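Local coordinates for Sodium/calcium exchanger membrane region domain-containing protein (Archaeoglobus fulgidus, PDB 4KPP) that exchanges protons for calcium ions across the membrane, as a member of the sodium/calcium exchanger family of transporters, at residues 2-6 / 195-199; 35-40 / 226-231. All blocks are in the same frame, centred on the assembly; numbering follows the deposited sequence.

Interaction 1. Residues 2-6 / 195-199; sequences DFTKE and AYLCS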
loop_
_atom_site.group_PDB
_atom_site.type_symbol
_atom_site.label_atom_id
_atom_site.label_comp_id
_atom_site.label_asym_id
_atom_site.label_seq_id
_atom_site.Cartn_x
_atom_site.Cartn_y
_atom_site.Cartn_z
ATOM N N ASP A 2 -8.017 -33.385 -5.522
ATOM C CA ASP A 2 -9.252 -32.843 -6.081
ATOM C C ASP A 2 -9.107 -31.377 -6.490
ATOM O O ASP A 2 -8.958 -31.065 -7.673
ATOM C CB ASP A 2 -10.409 -33.010 -5.089
ATOM C CG ASP A 2 -9.976 -32.811 -3.648
ATOM O OD1 ASP A 2 -8.840 -33.205 -3.308
ATOM O OD2 ASP A 2 -10.773 -32.261 -2.857
ATOM N N PHE A 3 -9.160 -30.490 -5.500
ATOM C CA PHE A 3 -9.020 -29.048 -5.710
ATOM C C PHE A 3 -10.027 -28.471 -6.703
ATOM O O PHE A 3 -9.698 -27.561 -7.461
ATOM C CB PHE A 3 -7.594 -28.691 -6.148
ATOM C CG PHE A 3 -6.548 -28.971 -5.107
ATOM C CD1 PHE A 3 -6.482 -28.208 -3.952
ATOM C CD2 PHE A 3 -5.623 -29.988 -5.286
ATOM C CE1 PHE A 3 -5.514 -28.459 -2.988
ATOM C CE2 PHE A 3 -4.656 -30.244 -4.329
ATOM C CZ PHE A 3 -4.600 -29.478 -3.179
ATOM N N THR A 4 -11.252 -28.986 -6.695
ATOM C CA THR A 4 -12.267 -28.511 -7.634
ATOM C C THR A 4 -12.828 -27.155 -7.202
ATOM O O THR A 4 -13.154 -26.305 -8.037
ATOM C CB THR A 4 -13.431 -29.515 -7.789
ATOM O OG1 THR A 4 -14.350 -29.367 -6.697
ATOM C CG2 THR A 4 -12.911 -30.948 -7.839
ATOM N N LYS A 5 -12.929 -26.970 -5.888
ATOM C CA LYS A 5 -13.478 -25.755 -5.289
ATOM C C LYS A 5 -12.567 -24.557 -5.548
ATOM O O LYS A 5 -13.025 -23.478 -5.929
ATOM C CB LYS A 5 -13.658 -25.966 -3.781
ATOM C CG LYS A 5 -14.268 -24.812 -3.021
ATOM C CD LYS A 5 -14.253 -25.087 -1.537
ATOM C CE LYS A 5 -14.943 -26.379 -1.211
ATOM N NZ LYS A 5 -14.783 -26.765 0.219
ATOM N N GLU A 6 -11.273 -24.759 -5.331
ATOM C CA GLU A 6 -10.279 -23.713 -5.542
ATOM C C GLU A 6 -9.982 -23.494 -7.028
ATOM O O GLU A 6 -9.537 -22.416 -7.428
ATOM C CB GLU A 6 -8.997 -24.014 -4.756
ATOM C CG GLU A 6 -8.730 -25.499 -4.504
ATOM C CD GLU A 6 -9.508 -26.064 -3.319
ATOM O OE1 GLU A 6 -9.384 -25.523 -2.200
ATOM O OE2 GLU A 6 -10.246 -27.053 -3.511
ATOM N N ALA A 195 -2.480 -23.303 -2.576
ATOM C CA ALA A 195 -2.307 -24.704 -2.197
ATOM C C ALA A 195 -2.521 -25.627 -3.396
ATOM O O ALA A 195 -1.818 -26.622 -3.558
ATOM C CB ALA A 195 -3.243 -25.073 -1.056
ATOM N N TYR A 196 -3.495 -25.290 -4.232
ATOM C CA TYR A 196 -3.738 -26.032 -5.465
ATOM C C TYR A 196 -2.597 -25.839 -6.459
ATOM O O TYR A 196 -2.198 -26.777 -7.148
ATOM C CB TYR A 196 -5.069 -25.612 -6.093
ATOM C CG TYR A 196 -5.173 -25.863 -7.585
ATOM C CD1 TYR A 196 -5.146 -27.154 -8.104
ATOM C CD2 TYR A 196 -5.320 -24.806 -8.474
ATOM C CE1 TYR A 196 -5.250 -27.381 -9.465
ATOM C CE2 TYR A 196 -5.426 -25.022 -9.835
ATOM C CZ TYR A 196 -5.391 -26.308 -10.324
ATOM O OH TYR A 196 -5.497 -26.518 -11.679
ATOM N N LEU A 197 -2.072 -24.620 -6.531
ATOM C CA LEU A 197 -0.950 -24.341 -7.417
ATOM C C LEU A 197 0.314 -25.065 -6.950
ATOM O O LEU A 197 1.098 -25.548 -7.763
ATOM C CB LEU A 197 -0.712 -22.834 -7.537
ATOM C CG LEU A 197 -1.843 -22.053 -8.212
ATOM C CD1 LEU A 197 -1.569 -20.556 -8.195
ATOM C CD2 LEU A 197 -2.069 -22.550 -9.638
ATOM N N CYS A 198 0.497 -25.156 -5.636
ATOM C CA CYS A 198 1.635 -25.879 -5.074
ATOM C C CYS A 198 1.526 -27.392 -5.259
ATOM O O CYS A 198 2.521 -28.107 -5.144
ATOM C CB CYS A 198 1.816 -25.544 -3.590
ATOM S SG CYS A 198 2.536 -23.918 -3.273
ATOM N N SER A 199 0.321 -27.877 -5.543
ATOM C CA SER A 199 0.098 -29.310 -5.711
ATOM C C SER A 199 0.581 -29.798 -7.075
ATOM O O SER A 199 0.857 -30.981 -7.261
ATOM C CB SER A 199 -1.381 -29.654 -5.531
ATOM O OG SER A 199 -2.153 -29.189 -6.625
#
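Phe3 lays its ring against the turn of helix 193-199 that carries Tyr196. This is the tight part of the contact. Tyr196 CA sits over one face of the phenyl ring as a CH-pi contact, 3.9 Å from the centroid of the Phe3 ring and 15° off the ring normal. The phenyl face lies mainly over Tyr196 CA and CB, with the phenol ring meeting it at an angle. The two rings are oblique to each other, with planes at 46° and centroids 5.8 Å apart, and do not stack. The closest approach of these two side chains is from the methylene Phe3 CB to Tyr196 CD1, 3.5 Å. The first torsion of Phe3 sets CG anti to its own carbonyl carbon (chi1 -65°) and sends the ring across to the other helix. Ser199 CB packs just as closely, 3.5 Å from Phe3 CE2, although Ser199 is exposed to solvent. Its OG turns back toward Tyr196 O, in a bond modelled so short that its exact geometry is doubtful. Phe3 is the N-cap residue of helix 4-14. The contact thus joins the start of the first helix of the chain to the short helix 193-199, on the surface of the protein. Elsewhere on that short helix, Leu197 touches Val209 and Leu212 of helix 202-221, and Cys198 touches Thr56 and Met59 of helix 32-60. The loose part of the contact is at Glu6. Its chain bends at chi2, and only the methylene CG of Glu6 approaches helix 193-199, at 4.0 Å from Tyr196 CB. That same CG lies in the plane of the Phe3 ring, at its edge.

Interaction 2. Residues 35-40 / 226-231; sequences QTLLSG and AFSEGL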
loop_
_atom_site.group_PDB
_atom_site.type_symbol
_atom_site.label_atom_id
_atom_site.label_comp_id
_atom_site.label_asym_id
_atom_site.label_seq_id
_atom_site.Cartn_x
_atom_site.Cartn_y
_atom_site.Cartn_z
ATOM N N GLN A 35 -17.636 2.599 -17.066
ATOM C CA GLN A 35 -16.230 2.390 -17.402
ATOM C C GLN A 35 -15.401 2.208 -16.135
ATOM O O GLN A 35 -14.505 1.369 -16.089
ATOM C CB GLN A 35 -15.671 3.550 -18.229
ATOM C CG GLN A 35 -14.155 3.484 -18.400
ATOM C CD GLN A 35 -13.607 4.525 -19.356
ATOM O OE1 GLN A 35 -13.922 4.524 -20.547
ATOM N NE2 GLN A 35 -12.772 5.417 -18.839
ATOM N N THR A 36 -15.717 2.995 -15.112
ATOM C CA THR A 36 -15.014 2.935 -13.834
ATOM C C THR A 36 -15.256 1.604 -13.135
ATOM O O THR A 36 -14.323 0.970 -12.642
ATOM C CB THR A 36 -15.470 4.066 -12.893
ATOM O OG1 THR A 36 -15.319 5.327 -13.552
ATOM C CG2 THR A 36 -14.651 4.066 -11.609
ATOM N N LEU A 37 -16.520 1.194 -13.093
ATOM C CA LEU A 37 -16.905 -0.058 -12.455
ATOM C C LEU A 37 -16.234 -1.268 -13.109
ATOM O O LEU A 37 -15.641 -2.099 -12.425
ATOM C CB LEU A 37 -18.428 -0.214 -12.476
ATOM C CG LEU A 37 -19.193 0.880 -11.727
ATOM C CD1 LEU A 37 -20.698 0.747 -11.927
ATOM C CD2 LEU A 37 -18.838 0.851 -10.248
ATOM N N LEU A 38 -16.327 -1.355 -14.433
ATOM C CA LEU A 38 -15.777 -2.490 -15.168
ATOM C C LEU A 38 -14.250 -2.552 -15.116
ATOM O O LEU A 38 -13.677 -3.606 -14.838
ATOM C CB LEU A 38 -16.265 -2.481 -16.619
ATOM C CG LEU A 38 -17.760 -2.753 -16.822
ATOM C CD1 LEU A 38 -18.101 -2.851 -18.304
ATOM C CD2 LEU A 38 -18.206 -4.011 -16.074
ATOM N N SER A 39 -13.596 -1.425 -15.377
ATOM C CA SER A 39 -12.138 -1.367 -15.343
ATOM C C SER A 39 -11.639 -1.557 -13.918
ATOM O O SER A 39 -10.600 -2.184 -13.693
ATOM C CB SER A 39 -11.631 -0.041 -15.913
ATOM O OG SER A 39 -12.174 1.050 -15.191
ATOM N N GLY A 40 -12.392 -1.017 -12.963
ATOM C CA GLY A 40 -12.108 -1.208 -11.553
ATOM C C GLY A 40 -12.318 -2.649 -11.121
ATOM O O GLY A 40 -11.568 -3.172 -10.292
ATOM N N ALA A 226 -8.337 3.906 -17.908
ATOM C CA ALA A 226 -9.787 3.994 -18.001
ATOM C C ALA A 226 -10.413 4.127 -16.618
ATOM O O ALA A 226 -11.367 4.879 -16.431
ATOM C CB ALA A 226 -10.345 2.788 -18.724
ATOM N N PHE A 227 -9.871 3.397 -15.647
ATOM C CA PHE A 227 -10.369 3.492 -14.283
ATOM C C PHE A 227 -10.106 4.874 -13.684
ATOM O O PHE A 227 -10.972 5.436 -13.018
ATOM C CB PHE A 227 -9.768 2.395 -13.400
ATOM C CG PHE A 227 -10.127 2.530 -11.946
ATOM C CD1 PHE A 227 -11.413 2.255 -11.508
ATOM C CD2 PHE A 227 -9.182 2.947 -11.020
ATOM C CE1 PHE A 227 -11.750 2.387 -10.166
ATOM C CE2 PHE A 227 -9.509 3.082 -9.682
ATOM C CZ PHE A 227 -10.794 2.802 -9.253
ATOM N N SER A 228 -8.915 5.418 -13.930
ATOM C CA SER A 228 -8.532 6.717 -13.377
ATOM C C SER A 228 -9.290 7.858 -14.051
ATOM O O SER A 228 -9.807 8.752 -13.380
ATOM C CB SER A 228 -7.022 6.951 -13.506
ATOM O OG SER A 228 -6.278 5.888 -12.932
ATOM N N GLU A 229 -9.350 7.825 -15.380
ATOM C CA GLU A 229 -10.086 8.831 -16.133
ATOM C C GLU A 229 -11.588 8.663 -15.948
ATOM O O GLU A 229 -12.337 9.639 -15.995
ATOM C CB GLU A 229 -9.726 8.778 -17.621
ATOM C CG GLU A 229 -8.266 9.095 -17.924
ATOM C CD GLU A 229 -7.851 10.497 -17.491
ATOM O OE1 GLU A 229 -8.725 11.380 -17.377
ATOM O OE2 GLU A 229 -6.639 10.714 -17.267
ATOM N N GLY A 230 -12.023 7.423 -15.744
ATOM C CA GLY A 230 -13.419 7.145 -15.467
ATOM C C GLY A 230 -13.836 7.770 -14.151
ATOM O O GLY A 230 -14.899 8.387 -14.053
ATOM N N LEU A 231 -12.993 7.606 -13.135
ATOM C CA LEU A 231 -13.226 8.217 -11.830
ATOM C C LEU A 231 -13.315 9.732 -11.941
ATOM O O LEU A 231 -14.262 10.339 -11.445
ATOM C CB LEU A 231 -12.108 7.848 -10.856
ATOM C CG LEU A 231 -12.472 6.896 -9.717
ATOM C CD1 LEU A 231 -11.275 6.683 -8.807
ATOM C CD2 LEU A 231 -13.666 7.419 -8.930
#
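Gln35 reaches across to the backbone of Ala226 with its amide. Its CB points toward helix 224-237, and CG stands anti to the backbone N (chi1 170°), with the chain extended beyond it. Gln35 CG passes 3.7 Å from Ala226 O. Gln35 CD lies 3.7 Å from the methyl CB of Ala226. At the tip, Gln35 NE2 donates a hydrogen bond to Ala226 O at 2.8 Å, with an angle of 151° at the hydrogen. The donor is tilted from the carbonyl plane. Ala226 O also accepts the helical bond from Gly230 N, so two N-H groups grip this oxygen. An alanine in place of Gln35 would probably cost Ala226 O its second donor and open a gap beside the Ala226 methyl.

Ser39, one turn on, bonds back to Gln35 O through OG. Ser39 N reaches the same oxygen from the opposite face of its plane. Ser39 OG also lies at the edge of the Phe227 ring, near its plane, and 3.3 Å from Phe227 CB. Thr36 O meets the ring edge too, 3.4 Å from Phe227 CD1. Thr36 CG2 touches Phe227 CE1 at 3.6 Å, the two side chains crossing at a slant, while Thr36 OG1 is bonded to Ala32 O within its own helix. OG1 lies directly against the backbone of Gly230, where a side chain would clash. Gly40 CA likewise packs on Phe227 CD1. Beyond the pair, Phe227 and Leu231 lean on helix 242-267, and Trp20 of helix 18-25 touches Ser39 and Ala226.

The segment axes pass 8.0 Å apart at 152°. This is close antiparallel packing of small residues between two helices, both at least partly in predicted transmembrane spans, here joining the two sodium/calcium exchanger family regions.

How the interactions relate
Interactions 1 and 2 lie far apart, with centres about 32 Å from each other and nearest atoms about 20 Å apart. They do not touch. Their segments alternate along the chain, and each contact joins residues more than 180 positions apart. Helix 32-60 links them: it supplies segment 35-40 of interaction 2, and further along, Thr56 and Met59 touch side chains of segment 195-199. Interaction 1 is a surface contact, its centre about 28 Å from the chain centre. Interaction 2 is buried, its centre about 20 Å from that point. Both lie away from the calcium site of Ile330, Asp333, Lys335 and Glu340. A bound oleic acid lies about 11 Å from the Ala226 side chain.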